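Local coordinates for protein tryptophanyl-tRNA synthetase (Thermus thermophilus, PDB 2EL7) that probably attaches tryptophan to its cognate tRNA at the expense of ATP, as a homodimeric class I aminoacyl-tRNA synthetase, at residues A[138-152]-A[172-186]. Sequence-based numbering, arbitrary orientation.
Sequences LIYKADTVPVGEDQV and TFPEPQALLNPEAPR
Strands 144-146 and 177-179 run parallel as the two strands of a beta-alpha-beta unit whose crossover is helix 153-169, in the class I catalytic domain. Four backbone hydrogen bonds join them in alternation: Gln177 N gives to Asp143 O (2.9 Å) and Val145 N to Gln177 O, then Leu179 N to Val145 O and Val147 N to Leu179 O (3.1 Å). Thr144, Pro146 and Leu179 share one sheet face; Val4 of strand 4-8 touches the first two and Ile29 of helix 16-33 touches Leu179. With Thr144 CG2 anti to the backbone N (OG1 at chi1 -56°), this methyl lies 3.7 Å from Leu179 CB, while OG1 turns back to donate to Asp143 OD2. The other carboxylate oxygen, OD1, accepts from the backbone N of Lys2 and Arg3, tying the start of the strand to the chain's N-terminal residues. A glycine in place of Thr144 would probably leave a gap beside Leu179 and deprive Asp143 OD2 of its hydroxyl donor. Before the strands, where a Schellman motif ends helix 124-139, Leu138 O sits at the edge of the Phe173 ring and Leu138 CB packs 3.5 Å from Phe173 CD2. Lys141 crosses Pro174 at about a right angle, its CG 3.7 Å from the proline CD, and its amine pairs with Glu320. Past the strands Leu180 CD2 rests 3.8 Å from Glu149 CA, among the predicted ATP-binding residues 148-150. Glu149 and Arg186 form only a long salt bridge (OE1 to NH2, 3.7 Å) between poorly ordered side chains. Directional backbone bonds and apolar packing therefore fix the strand pair, whereas the charged pair near the predicted nucleotide site is likely to add little rigidity.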
loop_
_atom_site.group_PDB
_atom_site.type_symbol
_atom_site.label_atom_id
_atom_site.label_comp_id
_atom_site.label_asym_id
_atom_site.label_seq_id
_atom_site.Cartn_x
_atom_site.Cartn_y
_atom_site.Cartn_z
ATOM N N LEU A 138 3.494 2.149 -13.521
ATOM C CA LEU A 138 3.225 0.895 -14.191
ATOM C C LEU A 138 1.762 0.413 -14.259
ATOM O O LEU A 138 1.392 -0.342 -15.180
ATOM C CB LEU A 138 4.138 -0.180 -13.612
ATOM C CG LEU A 138 5.618 0.248 -13.668
ATOM C CD1 LEU A 138 6.512 -0.820 -13.006
ATOM C CD2 LEU A 138 6.036 0.504 -15.115
ATOM N N ILE A 139 0.917 0.837 -13.318
ATOM C CA ILE A 139 -0.487 0.399 -13.352
ATOM C C ILE A 139 -1.156 0.858 -14.663
ATOM O O ILE A 139 -2.129 0.239 -15.128
ATOM C CB ILE A 139 -1.295 0.990 -12.195
ATOM C CG1 ILE A 139 -2.603 0.229 -12.030
ATOM C CG2 ILE A 139 -1.662 2.459 -12.495
ATOM C CD1 ILE A 139 -2.538 -0.887 -11.074
ATOM N N TYR A 140 -0.628 1.944 -15.238
ATOM C CA TYR A 140 -1.143 2.543 -16.465
ATOM C C TYR A 140 -0.253 2.218 -17.662
ATOM O O TYR A 140 -0.472 2.735 -18.774
ATOM C CB TYR A 140 -1.238 4.076 -16.324
ATOM C CG TYR A 140 -2.109 4.556 -15.177
ATOM C CD1 TYR A 140 -1.581 5.351 -14.150
ATOM C CD2 TYR A 140 -3.436 4.159 -15.083
ATOM C CE1 TYR A 140 -2.360 5.714 -13.057
ATOM C CE2 TYR A 140 -4.212 4.511 -14.012
ATOM C CZ TYR A 140 -3.677 5.279 -12.988
ATOM O OH TYR A 140 -4.446 5.490 -11.859
ATOM N N LYS A 141 0.750 1.369 -17.425
ATOM C CA LYS A 141 1.687 0.961 -18.462
ATOM C C LYS A 141 2.282 2.159 -19.180
ATOM O O LYS A 141 2.488 2.108 -20.384
ATOM C CB LYS A 141 0.995 0.065 -19.496
ATOM C CG LYS A 141 1.285 -1.435 -19.385
ATOM C CD LYS A 141 0.392 -2.133 -18.387
ATOM C CE LYS A 141 0.636 -3.653 -18.320
ATOM N NZ LYS A 141 0.047 -4.457 -19.427
ATOM N N ALA A 142 2.534 3.242 -18.464
ATOM C CA ALA A 142 3.140 4.421 -19.093
ATOM C C ALA A 142 4.592 4.082 -19.412
ATOM O O ALA A 142 5.260 3.443 -18.618
ATOM C CB ALA A 142 3.090 5.663 -18.142
ATOM N N ASP A 143 5.092 4.524 -20.557
ATOM C CA ASP A 143 6.478 4.230 -20.921
ATOM C C ASP A 143 7.357 5.472 -20.850
ATOM O O ASP A 143 8.565 5.398 -21.037
ATOM C CB ASP A 143 6.542 3.620 -22.334
ATOM C CG ASP A 143 6.042 4.577 -23.405
ATOM O OD1 ASP A 143 5.082 4.249 -24.122
ATOM O OD2 ASP A 143 6.609 5.672 -23.533
ATOM N N THR A 144 6.762 6.623 -20.576
ATOM C CA THR A 144 7.547 7.839 -20.495
ATOM C C THR A 144 7.069 8.677 -19.329
ATOM O O THR A 144 5.868 8.764 -19.042
ATOM C CB THR A 144 7.439 8.642 -21.791
ATOM O OG1 THR A 144 7.831 7.807 -22.890
ATOM C CG2 THR A 144 8.352 9.871 -21.751
ATOM N N VAL A 145 8.012 9.299 -18.647
ATOM C CA VAL A 145 7.661 10.099 -17.508
ATOM C C VAL A 145 8.492 11.359 -17.474
ATOM O O VAL A 145 9.700 11.288 -17.335
ATOM C CB VAL A 145 7.892 9.323 -16.206
ATOM C CG1 VAL A 145 7.405 10.162 -15.008
ATOM C CG2 VAL A 145 7.155 7.984 -16.242
ATOM N N PRO A 146 7.860 12.532 -17.618
ATOM C CA PRO A 146 8.636 13.774 -17.578
ATOM C C PRO A 146 9.038 14.084 -16.152
ATOM O O PRO A 146 8.207 14.037 -15.252
ATOM C CB PRO A 146 7.675 14.806 -18.148
ATOM C CG PRO A 146 6.346 14.285 -17.739
ATOM C CD PRO A 146 6.460 12.796 -17.993
ATOM N N VAL A 147 10.320 14.377 -15.949
ATOM C CA VAL A 147 10.853 14.680 -14.618
ATOM C C VAL A 147 12.050 15.648 -14.675
ATOM O O VAL A 147 12.715 15.771 -15.712
ATOM C CB VAL A 147 11.349 13.397 -13.919
ATOM C CG1 VAL A 147 10.193 12.430 -13.676
ATOM C CG2 VAL A 147 12.426 12.748 -14.778
ATOM N N GLY A 148 12.319 16.314 -13.548
ATOM C CA GLY A 148 13.451 17.222 -13.454
ATOM C C GLY A 148 14.705 16.374 -13.401
ATOM O O GLY A 148 14.625 15.184 -13.123
ATOM N N GLU A 149 15.867 16.955 -13.654
ATOM C CA GLU A 149 17.091 16.159 -13.642
ATOM C C GLU A 149 17.414 15.491 -12.302
ATOM O O GLU A 149 18.064 14.452 -12.260
ATOM C CB GLU A 149 18.284 17.004 -14.117
ATOM C CG GLU A 149 18.221 18.480 -13.733
ATOM C CD GLU A 149 19.474 19.248 -14.155
ATOM O OE1 GLU A 149 19.490 20.496 -14.024
ATOM O OE2 GLU A 149 20.445 18.599 -14.612
ATOM N N ASP A 150 16.949 16.065 -11.206
ATOM C CA ASP A 150 17.228 15.474 -9.908
ATOM C C ASP A 150 16.113 14.539 -9.460
ATOM O O ASP A 150 15.896 14.367 -8.262
ATOM C CB ASP A 150 17.431 16.575 -8.859
ATOM C CG ASP A 150 16.278 17.572 -8.824
ATOM O OD1 ASP A 150 16.275 18.450 -7.928
ATOM O OD2 ASP A 150 15.376 17.480 -9.694
ATOM N N GLN A 151 15.400 13.937 -10.407
ATOM C CA GLN A 151 14.311 13.028 -10.041
ATOM C C GLN A 151 14.262 11.811 -10.920
ATOM O O GLN A 151 13.225 11.169 -11.063
ATOM C CB GLN A 151 12.978 13.737 -10.119
ATOM C CG GLN A 151 12.983 15.006 -9.351
ATOM C CD GLN A 151 11.610 15.518 -9.153
ATOM O OE1 GLN A 151 10.907 15.822 -10.118
ATOM N NE2 GLN A 151 11.193 15.609 -7.888
ATOM N N VAL A 152 15.405 11.509 -11.505
ATOM C CA VAL A 152 15.550 10.380 -12.377
ATOM C C VAL A 152 15.592 9.069 -11.577
ATOM O O VAL A 152 15.066 8.050 -12.033
ATOM C CB VAL A 152 16.827 10.574 -13.224
ATOM C CG1 VAL A 152 17.178 9.306 -13.987
ATOM C CG2 VAL A 152 16.594 11.705 -14.200
ATOM N N THR A 172 5.137 -8.276 -18.476
ATOM C CA THR A 172 3.924 -7.557 -18.141
ATOM C C THR A 172 4.004 -6.047 -18.263
ATOM O O THR A 172 3.063 -5.407 -18.758
ATOM C CB THR A 172 3.499 -7.857 -16.698
ATOM O OG1 THR A 172 3.374 -9.275 -16.510
ATOM C CG2 THR A 172 2.189 -7.184 -16.402
ATOM N N PHE A 173 5.121 -5.487 -17.799
ATOM C CA PHE A 173 5.300 -4.048 -17.770
ATOM C C PHE A 173 6.418 -3.487 -18.637
ATOM O O PHE A 173 7.451 -4.125 -18.829
ATOM C CB PHE A 173 5.583 -3.594 -16.330
ATOM C CG PHE A 173 4.479 -3.875 -15.352
ATOM C CD1 PHE A 173 4.632 -4.845 -14.380
ATOM C CD2 PHE A 173 3.328 -3.107 -15.348
ATOM C CE1 PHE A 173 3.653 -5.048 -13.401
ATOM C CE2 PHE A 173 2.343 -3.294 -14.378
ATOM C CZ PHE A 173 2.507 -4.270 -13.400
ATOM N N PRO A 174 6.219 -2.270 -19.167
ATOM C CA PRO A 174 7.242 -1.635 -20.002
ATOM C C PRO A 174 8.205 -1.070 -18.997
ATOM O O PRO A 174 7.843 -0.939 -17.837
ATOM C CB PRO A 174 6.468 -0.522 -20.709
ATOM C CG PRO A 174 5.494 -0.085 -19.597
ATOM C CD PRO A 174 4.993 -1.452 -19.131
ATOM N N GLU A 175 9.417 -0.750 -19.426
ATOM C CA GLU A 175 10.434 -0.142 -18.565
ATOM C C GLU A 175 10.357 1.338 -18.903
ATOM O O GLU A 175 10.868 1.771 -19.921
ATOM C CB GLU A 175 11.823 -0.680 -18.912
ATOM C CG GLU A 175 12.032 -2.124 -18.471
ATOM C CD GLU A 175 13.382 -2.680 -18.862
ATOM O OE1 GLU A 175 14.403 -2.052 -18.518
ATOM O OE2 GLU A 175 13.417 -3.750 -19.511
ATOM N N PRO A 176 9.714 2.132 -18.056
ATOM C CA PRO A 176 9.617 3.558 -18.371
ATOM C C PRO A 176 10.920 4.300 -18.499
ATOM O O PRO A 176 11.904 3.975 -17.837
ATOM C CB PRO A 176 8.747 4.109 -17.241
ATOM C CG PRO A 176 9.034 3.171 -16.132
ATOM C CD PRO A 176 9.068 1.829 -16.770
ATOM N N GLN A 177 10.916 5.300 -19.372
ATOM C CA GLN A 177 12.091 6.125 -19.564
ATOM C C GLN A 177 11.783 7.546 -19.125
ATOM O O GLN A 177 10.664 8.030 -19.310
ATOM C CB GLN A 177 12.524 6.104 -21.029
ATOM C CG GLN A 177 13.411 4.920 -21.366
ATOM C CD GLN A 177 13.641 4.780 -22.858
ATOM O OE1 GLN A 177 13.903 5.771 -23.551
ATOM N NE2 GLN A 177 13.553 3.543 -23.366
ATOM N N ALA A 178 12.773 8.191 -18.518
ATOM C CA ALA A 178 12.643 9.562 -18.062
ATOM C C ALA A 178 12.692 10.500 -19.265
ATOM O O ALA A 178 13.434 10.263 -20.227
ATOM C CB ALA A 178 13.766 9.899 -17.120
ATOM N N LEU A 179 11.875 11.547 -19.227
ATOM C CA LEU A 179 11.871 12.539 -20.294
ATOM C C LEU A 179 12.305 13.834 -19.638
ATOM O O LEU A 179 11.555 14.411 -18.840
ATOM C CB LEU A 179 10.471 12.719 -20.892
ATOM C CG LEU A 179 10.279 13.851 -21.922
ATOM C CD1 LEU A 179 11.173 13.586 -23.137
ATOM C CD2 LEU A 179 8.808 13.928 -22.357
ATOM N N LEU A 180 13.524 14.269 -19.945
ATOM C CA LEU A 180 14.043 15.512 -19.391
ATOM C C LEU A 180 13.563 16.670 -20.248
ATOM O O LEU A 180 12.961 16.464 -21.300
ATOM C CB LEU A 180 15.565 15.473 -19.341
ATOM C CG LEU A 180 16.064 14.429 -18.340
ATOM C CD1 LEU A 180 17.567 14.269 -18.415
ATOM C CD2 LEU A 180 15.660 14.856 -16.960
ATOM N N ASN A 181 13.866 17.884 -19.808
ATOM C CA ASN A 181 13.427 19.102 -20.486
ATOM C C ASN A 181 14.558 20.149 -20.532
ATOM O O ASN A 181 14.425 21.267 -19.995
ATOM C CB ASN A 181 12.214 19.629 -19.706
ATOM C CG ASN A 181 11.499 20.755 -20.404
ATOM O OD1 ASN A 181 11.493 20.835 -21.629
ATOM N ND2 ASN A 181 10.863 21.623 -19.619
ATOM N N PRO A 182 15.675 19.811 -21.205
ATOM C CA PRO A 182 16.858 20.671 -21.344
ATOM C C PRO A 182 16.597 22.016 -22.026
ATOM O O PRO A 182 17.200 23.036 -21.664
ATOM C CB PRO A 182 17.815 19.800 -22.135
ATOM C CG PRO A 182 16.884 19.091 -23.071
ATOM C CD PRO A 182 15.758 18.672 -22.139
ATOM N N GLU A 183 15.703 22.022 -23.010
ATOM C CA GLU A 183 15.387 23.255 -23.711
ATOM C C GLU A 183 14.635 24.287 -22.857
ATOM O O GLU A 183 14.480 25.432 -23.269
ATOM C CB GLU A 183 14.593 22.952 -24.984
ATOM C CG GLU A 183 15.453 22.992 -26.243
ATOM C CD GLU A 183 16.415 24.193 -26.257
ATOM O OE1 GLU A 183 17.396 24.180 -25.474
ATOM O OE2 GLU A 183 16.190 25.152 -27.038
ATOM N N ALA A 184 14.186 23.882 -21.669
ATOM C CA ALA A 184 13.448 24.767 -20.784
ATOM C C ALA A 184 14.356 25.704 -20.027
ATOM O O ALA A 184 15.459 25.346 -19.641
ATOM C CB ALA A 184 12.630 23.963 -19.800
ATOM N N PRO A 185 13.893 26.930 -19.794
ATOM C CA PRO A 185 14.675 27.932 -19.071
ATOM C C PRO A 185 14.741 27.650 -17.574
ATOM O O PRO A 185 13.780 27.155 -16.976
ATOM C CB PRO A 185 13.915 29.227 -19.352
ATOM C CG PRO A 185 13.175 28.931 -20.633
ATOM C CD PRO A 185 12.711 27.541 -20.419
ATOM N N ARG A 186 15.878 27.952 -16.967
ATOM C CA ARG A 186 15.996 27.771 -15.528
ATOM C C ARG A 186 15.724 29.186 -15.005
ATOM O O ARG A 186 16.619 30.039 -14.962
ATOM C CB ARG A 186 17.402 27.270 -15.152
ATOM C CG ARG A 186 17.884 26.070 -16.002
ATOM C CD ARG A 186 16.923 24.850 -15.966
ATOM N NE ARG A 186 17.132 23.913 -17.086
ATOM C CZ ARG A 186 18.238 23.191 -17.288
ATOM N NH1 ARG A 186 18.321 22.381 -18.337
ATOM N NH2 ARG A 186 19.259 23.270 -16.441
#